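Local coordinates for protein vacuolar aminopeptidase 1 (Saccharomyces cerevisiae, PDB 5JGF) that removes amino acids from the N-terminus of peptides and proteins in the vacuole, as a zinc-dependent dodecameric enzyme that is also the major cargo of the Cvt pathway, at residues 204-218 / 227-239. Sequence-based numbering, arbitrary orientation.
Sequences DEKKSPLFGKHCIHL and GVEVSELIQMDLD
Ser208 OG donates to Leu233 O at 2.7 Å, with the donor tilted 24° from the carbonyl plane. With OG anti to the backbone N (chi1 172°), the hydroxyl is carried across to the residue that opens strand 233-242, while Ser208 CB rests against Val230 O. Pro209 CD meets the same Leu233 oxygen, and its CG lies 3.9 Å from Ile234 CG1. Ser208-Phe211 is a type I beta turn that brings Leu210 against the strand: Leu210 CD2 packs on Ile234 O and CD1 lies 4.0 Å from Met236 CG. Ile234 and Gln235 form a classic beta bulge opposite Leu139 of strand 132-140, within the six-stranded antiparallel sheet; helix 216-226 packs on this sheet, Leu218 reaching Ile134 and Leu99. Beyond Leu210, Met236 CE sits almost centrally over one face of the His214 imidazole, 3.5 Å from the ring centroid and 6° off its normal, a CH-pi contact. The ring is held at both nitrogens, ND1 by Ser103 and NE2 by a hydrogen bond with a water in the ring plane; the same water donates to Gln235 OE1. Gln235 NE2 donates a hydrogen bond to Glu390 OE1 of a second subunit, which brings this end of the contact to a dodecamer interface. At the other end, Asp204 OD1 lies 3.2 Å from Ser231 OG and takes a 2.7 Å bond from a water that accepts from Ser231 N. An alanine here is likely to leave that water with one anchor fewer and the Ser231 hydroxyl without a nearby carboxylate. Next along the chain, Glu205 CB lies 4.0 Å from Val230 CG1, and the Glu205 carboxylate forms a salt bridge with Arg220.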
loop_
_atom_site.group_PDB
_atom_site.type_symbol
_atom_site.label_atom_id
_atom_site.label_comp_id
_atom_site.label_asym_id
_atom_site.label_seq_id
_atom_site.Cartn_x
_atom_site.Cartn_y
_atom_site.Cartn_z
ATOM N N ASP D 204 -20.377 38.761 -46.177
ATOM C CA ASP D 204 -21.470 39.149 -45.297
ATOM C C ASP D 204 -21.450 38.342 -43.998
ATOM O O ASP D 204 -21.613 38.898 -42.910
ATOM C CB ASP D 204 -22.815 38.953 -46.000
ATOM C CG ASP D 204 -23.941 39.711 -45.320
ATOM O OD1 ASP D 204 -24.961 39.084 -44.957
ATOM O OD2 ASP D 204 -23.805 40.942 -45.151
ATOM N N GLU D 205 -21.251 37.032 -44.116
ATOM C CA GLU D 205 -21.216 36.159 -42.947
ATOM C C GLU D 205 -20.115 36.580 -41.977
ATOM O O GLU D 205 -20.278 36.481 -40.760
ATOM C CB GLU D 205 -21.005 34.704 -43.378
ATOM C CG GLU D 205 -22.113 34.160 -44.272
ATOM C CD GLU D 205 -21.782 32.802 -44.859
ATOM O OE1 GLU D 205 -20.612 32.591 -45.239
ATOM O OE2 GLU D 205 -22.690 31.951 -44.958
ATOM N N LYS D 206 -19.001 37.063 -42.521
ATOM C CA LYS D 206 -17.873 37.496 -41.703
ATOM C C LYS D 206 -18.197 38.745 -40.896
ATOM O O LYS D 206 -17.421 39.149 -40.033
ATOM C CB LYS D 206 -16.649 37.765 -42.579
ATOM C CG LYS D 206 -16.133 36.550 -43.325
ATOM C CD LYS D 206 -14.965 36.931 -44.217
ATOM C CE LYS D 206 -14.471 35.748 -45.029
ATOM N NZ LYS D 206 -13.361 36.143 -45.945
ATOM N N LYS D 207 -19.340 39.360 -41.181
ATOM C CA LYS D 207 -19.747 40.563 -40.467
ATOM C C LYS D 207 -20.349 40.235 -39.106
ATOM O O LYS D 207 -20.469 41.104 -38.243
ATOM C CB LYS D 207 -20.758 41.357 -41.300
ATOM C CG LYS D 207 -20.185 41.912 -42.597
ATOM C CD LYS D 207 -21.231 42.709 -43.365
ATOM C CE LYS D 207 -20.642 43.300 -44.634
ATOM N NZ LYS D 207 -21.683 44.041 -45.412
ATOM N N SER D 208 -20.724 38.977 -38.914
ATOM C CA SER D 208 -21.316 38.552 -37.654
ATOM C C SER D 208 -20.308 38.573 -36.514
ATOM O O SER D 208 -19.169 38.146 -36.676
ATOM C CB SER D 208 -21.886 37.135 -37.779
ATOM O OG SER D 208 -22.302 36.645 -36.512
ATOM N N PRO D 209 -20.714 39.090 -35.348
ATOM C CA PRO D 209 -19.809 39.135 -34.200
ATOM C C PRO D 209 -19.434 37.711 -33.790
ATOM O O PRO D 209 -18.488 37.498 -33.033
ATOM C CB PRO D 209 -20.645 39.836 -33.131
ATOM C CG PRO D 209 -21.501 40.766 -33.938
ATOM C CD PRO D 209 -21.931 39.882 -35.090
ATOM N N LEU D 210 -20.183 36.739 -34.302
ATOM C CA LEU D 210 -19.932 35.340 -33.980
ATOM C C LEU D 210 -19.047 34.610 -34.980
ATOM O O LEU D 210 -18.671 33.460 -34.750
ATOM C CB LEU D 210 -21.254 34.582 -33.833
ATOM C CG LEU D 210 -22.115 34.990 -32.633
ATOM C CD1 LEU D 210 -23.350 34.113 -32.567
ATOM C CD2 LEU D 210 -21.302 34.864 -31.354
ATOM N N PHE D 211 -18.715 35.252 -36.095
ATOM C CA PHE D 211 -17.865 34.578 -37.066
ATOM C C PHE D 211 -16.540 34.219 -36.408
ATOM O O PHE D 211 -15.908 35.055 -35.767
ATOM C CB PHE D 211 -17.609 35.452 -38.294
ATOM C CG PHE D 211 -16.688 34.814 -39.293
ATOM C CD1 PHE D 211 -15.326 35.099 -39.287
ATOM C CD2 PHE D 211 -17.170 33.876 -40.199
ATOM C CE1 PHE D 211 -14.458 34.455 -40.166
ATOM C CE2 PHE D 211 -16.309 33.225 -41.083
ATOM C CZ PHE D 211 -14.952 33.515 -41.065
ATOM N N GLY D 212 -16.126 32.967 -36.563
ATOM C CA GLY D 212 -14.880 32.533 -35.967
ATOM C C GLY D 212 -15.075 31.920 -34.593
ATOM O O GLY D 212 -14.257 31.109 -34.158
ATOM N N LYS D 213 -16.154 32.296 -33.909
ATOM C CA LYS D 213 -16.432 31.763 -32.576
ATOM C C LYS D 213 -17.131 30.408 -32.651
ATOM O O LYS D 213 -17.089 29.618 -31.707
ATOM C CB LYS D 213 -17.294 32.745 -31.778
ATOM C CG LYS D 213 -16.581 34.036 -31.398
ATOM C CD LYS D 213 -17.420 34.851 -30.425
ATOM C CE LYS D 213 -16.655 36.056 -29.890
ATOM N NZ LYS D 213 -16.229 36.983 -30.974
ATOM N N HIS D 214 -17.779 30.155 -33.782
ATOM C CA HIS D 214 -18.487 28.905 -34.026
ATOM C C HIS D 214 -18.267 28.601 -35.501
ATOM O O HIS D 214 -18.225 29.521 -36.313
ATOM C CB HIS D 214 -19.981 29.079 -33.753
ATOM C CG HIS D 214 -20.285 29.595 -32.382
ATOM N ND1 HIS D 214 -20.142 28.826 -31.247
ATOM C CD2 HIS D 214 -20.694 30.815 -31.961
ATOM C CE1 HIS D 214 -20.450 29.550 -30.185
ATOM N NE2 HIS D 214 -20.789 30.760 -30.591
ATOM N N CYS D 215 -18.122 27.326 -35.855
ATOM C CA CYS D 215 -17.890 26.980 -37.252
ATOM C C CYS D 215 -19.012 27.539 -38.114
ATOM O O CYS D 215 -20.169 27.602 -37.692
ATOM C CB CYS D 215 -17.794 25.464 -37.433
ATOM S SG CYS D 215 -19.314 24.587 -37.103
ATOM N N ILE D 216 -18.656 27.947 -39.326
ATOM C CA ILE D 216 -19.616 28.527 -40.253
ATOM C C ILE D 216 -20.811 27.620 -40.534
ATOM O O ILE D 216 -21.921 28.110 -40.752
ATOM C CB ILE D 216 -18.929 28.915 -41.586
ATOM C CG1 ILE D 216 -19.880 29.773 -42.424
ATOM C CG2 ILE D 216 -18.526 27.665 -42.361
ATOM C CD1 ILE D 216 -20.260 31.072 -41.756
ATOM N N HIS D 217 -20.595 26.308 -40.527
ATOM C CA HIS D 217 -21.684 25.367 -40.774
ATOM C C HIS D 217 -22.761 25.507 -39.703
ATOM O O HIS D 217 -23.953 25.550 -40.011
ATOM C CB HIS D 217 -21.152 23.936 -40.799
ATOM N N LEU D 218 -22.334 25.582 -38.445
ATOM C CA LEU D 218 -23.268 25.726 -37.333
ATOM C C LEU D 218 -23.987 27.071 -37.386
ATOM O O LEU D 218 -25.197 27.140 -37.167
ATOM C CB LEU D 218 -22.535 25.588 -35.994
ATOM C CG LEU D 218 -23.375 25.813 -34.727
ATOM C CD1 LEU D 218 -24.563 24.855 -34.699
ATOM C CD2 LEU D 218 -22.507 25.609 -33.492
ATOM N N GLY D 227 -34.487 31.788 -39.255
ATOM C CA GLY D 227 -34.957 32.597 -40.363
ATOM C C GLY D 227 -34.279 33.954 -40.431
ATOM O O GLY D 227 -34.908 34.956 -40.769
ATOM N N VAL D 228 -32.992 33.993 -40.102
ATOM C CA VAL D 228 -32.235 35.239 -40.144
ATOM C C VAL D 228 -30.929 35.007 -40.889
ATOM O O VAL D 228 -30.605 33.873 -41.247
ATOM C CB VAL D 228 -31.912 35.758 -38.725
ATOM C CG1 VAL D 228 -33.199 35.983 -37.947
ATOM C CG2 VAL D 228 -31.010 34.767 -37.998
ATOM N N GLU D 229 -30.184 36.081 -41.128
ATOM C CA GLU D 229 -28.909 35.974 -41.824
ATOM C C GLU D 229 -27.791 35.767 -40.806
ATOM O O GLU D 229 -27.891 36.226 -39.670
ATOM C CB GLU D 229 -28.631 37.247 -42.630
ATOM C CG GLU D 229 -29.677 37.566 -43.687
ATOM C CD GLU D 229 -29.866 36.436 -44.677
ATOM O OE1 GLU D 229 -28.858 35.964 -45.241
ATOM O OE2 GLU D 229 -31.025 36.023 -44.895
ATOM N N VAL D 230 -26.731 35.076 -41.216
ATOM C CA VAL D 230 -25.599 34.828 -40.329
ATOM C C VAL D 230 -25.026 36.148 -39.802
ATOM O O VAL D 230 -24.692 36.259 -38.623
ATOM C CB VAL D 230 -24.480 34.033 -41.051
ATOM C CG1 VAL D 230 -23.226 33.975 -40.182
ATOM C CG2 VAL D 230 -24.962 32.616 -41.353
ATOM N N SER D 231 -24.925 37.146 -40.675
ATOM C CA SER D 231 -24.391 38.449 -40.287
ATOM C C SER D 231 -25.189 39.085 -39.152
ATOM O O SER D 231 -24.673 39.921 -38.408
ATOM C CB SER D 231 -24.390 39.400 -41.487
ATOM O OG SER D 231 -25.712 39.637 -41.945
ATOM N N GLU D 232 -26.445 38.679 -39.016
ATOM C CA GLU D 232 -27.315 39.231 -37.986
ATOM C C GLU D 232 -27.173 38.573 -36.614
ATOM O O GLU D 232 -27.664 39.102 -35.619
ATOM C CB GLU D 232 -28.768 39.164 -38.463
ATOM C CG GLU D 232 -28.967 39.824 -39.825
ATOM C CD GLU D 232 -30.397 39.750 -40.324
ATOM O OE1 GLU D 232 -30.953 38.634 -40.388
ATOM O OE2 GLU D 232 -30.961 40.812 -40.664
ATOM N N LEU D 233 -26.501 37.427 -36.557
ATOM C CA LEU D 233 -26.310 36.730 -35.285
ATOM C C LEU D 233 -25.289 37.456 -34.410
ATOM O O LEU D 233 -24.176 37.740 -34.856
ATOM C CB LEU D 233 -25.835 35.296 -35.532
ATOM C CG LEU D 233 -26.731 34.371 -36.361
ATOM C CD1 LEU D 233 -26.029 33.032 -36.540
ATOM C CD2 LEU D 233 -28.079 34.181 -35.676
ATOM N N ILE D 234 -25.667 37.751 -33.166
ATOM C CA ILE D 234 -24.775 38.440 -32.228
ATOM C C ILE D 234 -24.314 37.579 -31.052
ATOM O O ILE D 234 -23.191 37.733 -30.575
ATOM C CB ILE D 234 -25.432 39.729 -31.672
ATOM C CG1 ILE D 234 -25.139 40.893 -32.614
ATOM C CG2 ILE D 234 -24.907 40.055 -30.285
ATOM C CD1 ILE D 234 -26.313 41.294 -33.432
ATOM N N GLN D 235 -25.187 36.696 -30.576
ATOM C CA GLN D 235 -24.861 35.800 -29.464
ATOM C C GLN D 235 -25.855 34.650 -29.397
ATOM O O GLN D 235 -26.897 34.678 -30.051
ATOM C CB GLN D 235 -24.877 36.547 -28.123
ATOM C CG GLN D 235 -23.498 36.937 -27.593
ATOM C CD GLN D 235 -22.520 35.772 -27.593
ATOM O OE1 GLN D 235 -22.919 34.611 -27.474
ATOM N NE2 GLN D 235 -21.233 36.077 -27.717
ATOM N N MET D 236 -25.526 33.633 -28.609
ATOM C CA MET D 236 -26.415 32.492 -28.463
ATOM C C MET D 236 -26.145 31.689 -27.202
ATOM O O MET D 236 -25.036 31.686 -26.673
ATOM C CB MET D 236 -26.329 31.584 -29.694
ATOM C CG MET D 236 -24.927 31.288 -30.165
ATOM S SD MET D 236 -24.917 30.322 -31.700
ATOM C CE MET D 236 -23.824 29.014 -31.205
ATOM N N ASP D 237 -27.193 31.031 -26.721
ATOM C CA ASP D 237 -27.147 30.196 -25.526
ATOM C C ASP D 237 -27.847 28.918 -25.968
ATOM O O ASP D 237 -29.071 28.811 -25.890
ATOM C CB ASP D 237 -27.922 30.871 -24.388
ATOM C CG ASP D 237 -27.895 30.071 -23.096
ATOM O OD1 ASP D 237 -27.348 28.948 -23.091
ATOM O OD2 ASP D 237 -28.434 30.568 -22.081
ATOM N N LEU D 238 -27.062 27.957 -26.450
ATOM C CA LEU D 238 -27.608 26.698 -26.947
ATOM C C LEU D 238 -27.234 25.487 -26.100
ATOM O O LEU D 238 -26.151 25.439 -25.515
ATOM C CB LEU D 238 -27.136 26.461 -28.388
ATOM C CG LEU D 238 -27.373 27.601 -29.387
ATOM C CD1 LEU D 238 -26.868 27.191 -30.771
ATOM C CD2 LEU D 238 -28.858 27.940 -29.438
ATOM N N ASP D 239 -28.149 24.519 -26.051
ATOM C CA ASP D 239 -27.972 23.269 -25.313
ATOM C C ASP D 239 -27.862 22.130 -26.313
ATOM O O ASP D 239 -28.241 22.267 -27.479
ATOM C CB ASP D 239 -29.210 22.885 -24.491
ATOM C CG ASP D 239 -29.540 23.847 -23.382
ATOM O OD1 ASP D 239 -30.540 23.562 -22.692
ATOM O OD2 ASP D 239 -28.836 24.852 -23.187
HETATM O O HOH W 1 -24.905 36.616 -43.833
HETATM O O HOH W 2 -21.617 32.194 -28.289
#